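Local atomic coordinates of 2-keto-3-deoxy-D-arabinonate dehydratase (Sulfolobus solfataricus, PDB entry 2Q1D), a protein that dehydrates 2-dehydro-3-deoxy-D-arabinonate to 2,5-dioxopentanoate in a magnesium-dependent step of the pentose oxidation pathway that leads to 2-oxoglutarate. Residues 135-140 with 167-172; 142-147 with 206-211. All blocks are in the same frame, centred on the assembly; numbering follows the deposited sequence.

Contact 1 of 2, residues 135-140 with 167-172; sequences SDSEWT and ARDLEA. With DO4 (2,5-dioxopentanoic acid), chain C.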
loop_
_atom_site.group_PDB
_atom_site.type_symbol
_atom_site.label_atom_id
_atom_site.label_comp_id
_atom_site.label_asym_id
_atom_site.label_seq_id
_atom_site.Cartn_x
_atom_site.Cartn_y
_atom_site.Cartn_z
ATOM N N SER A 135 18.127 15.331 29.116
ATOM C CA SER A 135 18.531 14.816 30.419
ATOM C C SER A 135 19.768 15.546 30.936
ATOM O O SER A 135 19.913 15.767 32.141
ATOM C CB SER A 135 18.831 13.321 30.312
ATOM O OG SER A 135 20.122 13.106 29.764
ATOM N N ASP A 136 20.650 15.916 30.009
ATOM C CA ASP A 136 21.932 16.516 30.342
ATOM C C ASP A 136 22.014 18.019 30.050
ATOM O O ASP A 136 23.116 18.565 29.934
ATOM C CB ASP A 136 23.063 15.762 29.628
ATOM C CG ASP A 136 22.983 15.852 28.083
ATOM O OD1 ASP A 136 22.068 16.509 27.507
ATOM O OD2 ASP A 136 23.871 15.244 27.440
ATOM N N SER A 137 20.872 18.686 29.920
ATOM C CA SER A 137 20.885 20.129 29.696
ATOM C C SER A 137 20.546 20.818 30.985
ATOM O O SER A 137 19.600 20.428 31.673
ATOM C CB SER A 137 19.885 20.563 28.622
ATOM O OG SER A 137 19.674 21.970 28.654
ATOM N N GLU A 138 21.305 21.864 31.295
ATOM C CA GLU A 138 21.132 22.592 32.541
ATOM C C GLU A 138 20.365 23.911 32.347
ATOM O O GLU A 138 19.927 24.539 33.315
ATOM C CB GLU A 138 22.507 22.808 33.198
ATOM C CG GLU A 138 22.500 22.637 34.716
ATOM C CD GLU A 138 21.546 21.520 35.191
ATOM O OE1 GLU A 138 21.593 20.403 34.617
ATOM O OE2 GLU A 138 20.753 21.759 36.137
ATOM N N TRP A 139 20.191 24.305 31.088
ATOM C CA TRP A 139 19.602 25.593 30.729
ATOM C C TRP A 139 19.032 25.488 29.306
ATOM O O TRP A 139 19.720 25.784 28.318
ATOM C CB TRP A 139 20.653 26.721 30.862
ATOM C CG TRP A 139 20.206 28.089 30.425
ATOM C CD1 TRP A 139 19.019 28.705 30.723
ATOM C CD2 TRP A 139 20.950 29.025 29.621
ATOM N NE1 TRP A 139 18.969 29.957 30.144
ATOM C CE2 TRP A 139 20.138 30.180 29.461
ATOM C CE3 TRP A 139 22.218 28.999 29.013
ATOM C CZ2 TRP A 139 20.558 31.302 28.717
ATOM C CZ3 TRP A 139 22.638 30.122 28.271
ATOM C CH2 TRP A 139 21.803 31.253 28.129
ATOM N N THR A 140 17.786 25.028 29.214
ATOM C CA THR A 140 17.079 24.890 27.944
ATOM C C THR A 140 16.022 25.991 27.852
ATOM O O THR A 140 15.232 26.169 28.763
ATOM C CB THR A 140 16.453 23.477 27.821
ATOM O OG1 THR A 140 17.500 22.506 27.817
ATOM C CG2 THR A 140 15.653 23.321 26.554
ATOM N N ALA A 167 18.793 23.749 23.838
ATOM C CA ALA A 167 19.635 23.572 25.014
ATOM C C ALA A 167 20.786 24.570 24.944
ATOM O O ALA A 167 21.935 24.212 24.648
ATOM C CB ALA A 167 20.159 22.163 25.083
ATOM N N ARG A 168 20.456 25.826 25.232
ATOM C CA ARG A 168 21.381 26.944 25.188
ATOM C C ARG A 168 22.707 26.759 25.926
ATOM O O ARG A 168 23.715 27.359 25.549
ATOM C CB ARG A 168 20.668 28.175 25.718
ATOM C CG ARG A 168 19.515 28.614 24.844
ATOM C CD ARG A 168 20.011 29.083 23.466
ATOM N NE ARG A 168 21.147 29.992 23.596
ATOM C CZ ARG A 168 21.045 31.283 23.897
ATOM N NH1 ARG A 168 19.856 31.847 24.092
ATOM N NH2 ARG A 168 22.146 32.011 24.004
ATOM N N ASP A 169 22.711 25.948 26.979
ATOM C CA ASP A 169 23.935 25.747 27.755
ATOM C C ASP A 169 24.952 24.899 27.014
ATOM O O ASP A 169 26.148 25.192 27.041
ATOM C CB ASP A 169 23.645 25.183 29.159
ATOM C CG ASP A 169 22.894 23.855 29.138
ATOM O OD1 ASP A 169 21.875 23.722 28.397
ATOM O OD2 ASP A 169 23.327 22.953 29.900
ATOM N N LEU A 170 24.467 23.868 26.330
ATOM C CA LEU A 170 25.324 23.011 25.523
ATOM C C LEU A 170 25.917 23.771 24.328
ATOM O O LEU A 170 27.045 23.492 23.892
ATOM C CB LEU A 170 24.558 21.775 25.062
ATOM C CG LEU A 170 24.083 20.795 26.140
ATOM C CD1 LEU A 170 23.678 19.478 25.494
ATOM C CD2 LEU A 170 25.141 20.542 27.207
ATOM N N GLU A 171 25.161 24.741 23.821
ATOM C CA GLU A 171 25.606 25.562 22.709
ATOM C C GLU A 171 26.678 26.569 23.124
ATOM O O GLU A 171 27.694 26.716 22.444
ATOM C CB GLU A 171 24.414 26.287 22.088
ATOM C CG GLU A 171 24.774 27.410 21.140
ATOM C CD GLU A 171 23.565 28.232 20.742
ATOM O OE1 GLU A 171 22.426 27.845 21.092
ATOM O OE2 GLU A 171 23.747 29.267 20.071
ATOM N N ALA A 172 26.444 27.276 24.226
ATOM C CA ALA A 172 27.373 28.301 24.690
ATOM C C ALA A 172 28.684 27.662 25.125
ATOM O O ALA A 172 29.737 28.310 25.123
ATOM C CB ALA A 172 26.759 29.102 25.826
HETATM O O3 DO4 C . 22.643 29.494 17.861
HETATM C C5 DO4 C . 22.160 29.585 16.746
HETATM C C4 DO4 C . 20.667 29.449 16.575
HETATM C C3 DO4 C . 20.028 30.833 16.570
HETATM C C2 DO4 C . 18.529 30.666 16.596
HETATM O O5 DO4 C . 18.036 29.546 16.647
HETATM C C1 DO4 C . 17.637 31.821 16.561
HETATM O O1 DO4 C . 18.114 32.980 16.495
HETATM O O2 DO4 C . 16.401 31.599 16.591
#

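Contact 2 of 2, residues 142-147 with 206-211; sequences PEPELA and LDITLK. With MG (magnesium ion), chain B; DO4 (2,5-dioxopentanoic acid), chain C.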
loop_
_atom_site.group_PDB
_atom_site.type_symbol
_atom_site.label_atom_id
_atom_site.label_comp_id
_atom_site.label_asym_id
_atom_site.label_seq_id
_atom_site.Cartn_x
_atom_site.Cartn_y
_atom_site.Cartn_z
ATOM N N PRO A 142 12.890 27.891 25.498
ATOM C CA PRO A 142 12.065 27.850 24.314
ATOM C C PRO A 142 12.385 29.057 23.452
ATOM O O PRO A 142 12.697 30.119 23.995
ATOM C CB PRO A 142 10.649 27.960 24.880
ATOM C CG PRO A 142 10.803 28.698 26.152
ATOM C CD PRO A 142 12.138 28.326 26.691
ATOM N N GLU A 143 12.327 28.888 22.129
ATOM C CA GLU A 143 12.550 29.981 21.184
ATOM C C GLU A 143 11.311 30.181 20.293
ATOM O O GLU A 143 11.101 29.442 19.329
ATOM C CB GLU A 143 13.812 29.743 20.343
ATOM C CG GLU A 143 15.111 29.439 21.124
ATOM C CD GLU A 143 16.392 29.624 20.279
ATOM O OE1 GLU A 143 17.503 29.590 20.846
ATOM O OE2 GLU A 143 16.306 29.815 19.046
ATOM N N PRO A 144 10.473 31.176 20.628
ATOM C CA PRO A 144 9.237 31.489 19.899
ATOM C C PRO A 144 9.534 32.125 18.554
ATOM O O PRO A 144 10.199 33.168 18.499
ATOM C CB PRO A 144 8.563 32.522 20.796
ATOM C CG PRO A 144 9.707 33.190 21.510
ATOM C CD PRO A 144 10.684 32.083 21.770
ATOM N N GLU A 145 9.046 31.522 17.472
ATOM C CA GLU A 145 9.417 31.974 16.136
ATOM C C GLU A 145 8.277 31.860 15.162
ATOM O O GLU A 145 7.446 30.970 15.291
ATOM C CB GLU A 145 10.585 31.138 15.629
ATOM C CG GLU A 145 11.714 31.013 16.633
ATOM C CD GLU A 145 12.951 30.354 16.071
ATOM O OE1 GLU A 145 13.897 30.116 16.866
ATOM O OE2 GLU A 145 12.988 30.084 14.843
ATOM N N LEU A 146 8.241 32.767 14.189
ATOM C CA LEU A 146 7.378 32.619 13.010
ATOM C C LEU A 146 7.967 31.538 12.110
ATOM O O LEU A 146 9.179 31.521 11.841
ATOM C CB LEU A 146 7.287 33.929 12.223
ATOM C CG LEU A 146 6.389 33.940 10.983
ATOM C CD1 LEU A 146 4.938 33.729 11.363
ATOM C CD2 LEU A 146 6.538 35.229 10.205
ATOM N N ALA A 147 7.121 30.629 11.649
ATOM C CA ALA A 147 7.584 29.557 10.784
ATOM C C ALA A 147 6.793 29.531 9.481
ATOM O O ALA A 147 5.604 29.889 9.449
ATOM C CB ALA A 147 7.477 28.242 11.498
ATOM N N LEU A 206 3.619 41.460 12.875
ATOM C CA LEU A 206 2.882 40.552 13.750
ATOM C C LEU A 206 3.554 40.460 15.107
ATOM O O LEU A 206 4.788 40.528 15.206
ATOM C CB LEU A 206 2.817 39.138 13.158
ATOM C CG LEU A 206 2.490 38.878 11.686
ATOM C CD1 LEU A 206 2.843 37.439 11.352
ATOM C CD2 LEU A 206 1.021 39.166 11.376
ATOM N N ASP A 207 2.743 40.269 16.146
ATOM C CA ASP A 207 3.251 40.209 17.503
ATOM C C ASP A 207 3.514 38.788 17.925
ATOM O O ASP A 207 2.652 37.926 17.769
ATOM C CB ASP A 207 2.273 40.870 18.474
ATOM C CG ASP A 207 2.369 42.387 18.454
ATOM O OD1 ASP A 207 3.508 42.930 18.507
ATOM O OD2 ASP A 207 1.300 43.031 18.377
ATOM N N ILE A 208 4.712 38.553 18.448
ATOM C CA ILE A 208 5.086 37.258 19.011
ATOM C C ILE A 208 5.257 37.434 20.526
ATOM O O ILE A 208 5.933 38.366 20.977
ATOM C CB ILE A 208 6.389 36.696 18.348
ATOM C CG1 ILE A 208 6.247 36.649 16.824
ATOM C CG2 ILE A 208 6.773 35.310 18.920
ATOM C CD1 ILE A 208 7.496 36.216 16.109
ATOM N N THR A 209 4.650 36.541 21.306
ATOM C CA THR A 209 4.617 36.687 22.755
ATOM C C THR A 209 4.884 35.368 23.436
ATOM O O THR A 209 4.127 34.416 23.246
ATOM C CB THR A 209 3.236 37.172 23.200
ATOM O OG1 THR A 209 2.929 38.389 22.517
ATOM C CG2 THR A 209 3.178 37.384 24.715
ATOM N N LEU A 210 5.946 35.317 24.240
ATOM C CA LEU A 210 6.249 34.121 25.031
ATOM C C LEU A 210 5.842 34.322 26.496
ATOM O O LEU A 210 6.103 35.379 27.070
ATOM C CB LEU A 210 7.739 33.748 24.914
ATOM C CG LEU A 210 8.360 32.688 25.843
ATOM C CD1 LEU A 210 7.765 31.309 25.651
ATOM C CD2 LEU A 210 9.863 32.628 25.667
ATOM N N LYS A 211 5.169 33.327 27.075
ATOM C CA LYS A 211 4.954 33.234 28.524
ATOM C C LYS A 211 5.449 31.861 28.957
ATOM O O LYS A 211 5.220 30.873 28.255
ATOM C CB LYS A 211 3.477 33.338 28.876
ATOM C CG LYS A 211 2.815 34.688 28.604
ATOM C CD LYS A 211 1.269 34.619 28.734
ATOM C CE LYS A 211 0.829 33.918 30.041
ATOM N NZ LYS A 211 -0.660 33.763 30.202
HETATM MG MG MG B . 15.936 29.430 16.792
HETATM O O3 DO4 C . 22.643 29.494 17.861
HETATM C C5 DO4 C . 22.160 29.585 16.746
HETATM C C4 DO4 C . 20.667 29.449 16.575
HETATM C C3 DO4 C . 20.028 30.833 16.570
HETATM C C2 DO4 C . 18.529 30.666 16.596
HETATM O O5 DO4 C . 18.036 29.546 16.647
HETATM C C1 DO4 C . 17.637 31.821 16.561
HETATM O O1 DO4 C . 18.114 32.980 16.495
HETATM O O2 DO4 C . 16.401 31.599 16.591
HETATM O O HOH W 1 15.400 29.170 14.837
#

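Contact 1 of 2, residues 135-140 with 167-172
Trp139 and Thr140, in the irregular segment 135-140, pass the first turn of helix 168-173, where Asp169 N donates to Trp139 O at 3.3 Å and the CA atoms of Thr140 and Ala167 come within 4.1 Å. The Asp169 carboxylate carries most of the polar chemistry. Its CG sits between the backbone N and the carbonyl carbon (chi1 58°), a position that swings both oxygens onto the loop. Glu138 N donates to Asp169 OD2 at 2.7 Å in a nearly straight bond (164°), reaching it from above the carboxylate plane. Ser137 OG lies 2.8 Å from Asp169 OD1, with Thr140 OG1 also close by. With an alanine in place of Asp169, Glu138 N is likely to lose its acceptor and the loop one tie to the helix. In this FAH fold the side chain of a first-turn helix residue thus accepts from the backbone of the loop before strand 144-150; the helix itself follows strand 156-164, whose Asp164 binds magnesium. Trp139 supplies the apolar half. Arg168 CB stands over the face of its six-membered ring in a CH-pi contact, 3.8 Å from the centroid and 14° off the normal, while NE1, in the five-membered ring, donates to Gly261 O. The Arg168 chain then bends to bring NE within 3.5 Å of Glu171 OE1, a salt bridge; Glu171 OE2 approaches O3 of bound 2,5-dioxopentanoic acid and hydrogen-bonds Tyr104. Leu170 CD2 packs 3.9 Å from Asp136 O, and the Asp136 carboxylate forms salt bridges with Arg112 and Arg242, both of the second subunit.

Contact 2 of 2, residues 142-147 with 206-211
Pro144 and Ile208 meet in a purely apolar interface, CB of the proline 3.8 Å from CG2 of the isoleucine. Leu210 is the other main partner: its CB lies 4.0 Å from Pro144 CG, and its two methyls spread against the neighbouring prolines, CD1 on Pro142 CG and CD2 on Pro144 CD. With CG anti to the backbone N (chi1 169°), the leucine crosses both proline rings at about a right angle. Ile208 reaches further along the strand, its CD1 4.0 Å from Leu146 N, and Leu146 CD1 closes the row against Leu206 CD1. The strand segments 144-147 and 207-211 belong to different sheets, their axes 7.4 Å apart and their N-to-C directions at 144°, closer to antiparallel than parallel, so this is face-to-face sheet packing within the FAH fold; Ile274 and Val272 of strand 271-276 extend the same apolar layer. Metal coordination occupies the other side of 142-147, where Glu143 and Glu145 point away from the packing. Glu143 OE2 binds magnesium at 2.3 Å, and Glu145 OE1 is a second ligand. O5 and O2 of 2,5-dioxopentanoic acid chelate the ion, a water at 2.0 Å from the magnesium joins them, and Asp164 completes six ligands. Hydrogen bonds hold the glutamate-bearing strand: Glu145 OE2 accepts from Gly255 N and also bonds Thr253 OG1, which probably limits the carboxylate's rotation, and Pro144 O pairs with Thr256 OG1.

Contact 2 is fully buried, its centre about 9 Å from the centre of the chain, whereas contact 1 lies about 20 Å out, is partly exposed and reaches the second subunit. Their chemistry follows: sheet faces meet through aliphatic side chains in 142-147 with 206-211, while 135-140 with 167-172 is held by a carboxylate on a backbone N-H and by an indole face at a helix start. Segments 135-140 and 142-147 are nearly continuous in sequence, and strand 156-164, paired with strand 144-150, leads on to 167-172. The two contacts meet where Arg168 CD packs 3.7 Å from Glu143 OE1, and both border 2,5-dioxopentanoic acid, contact 2 at its metal-bound end and contact 1 at O3.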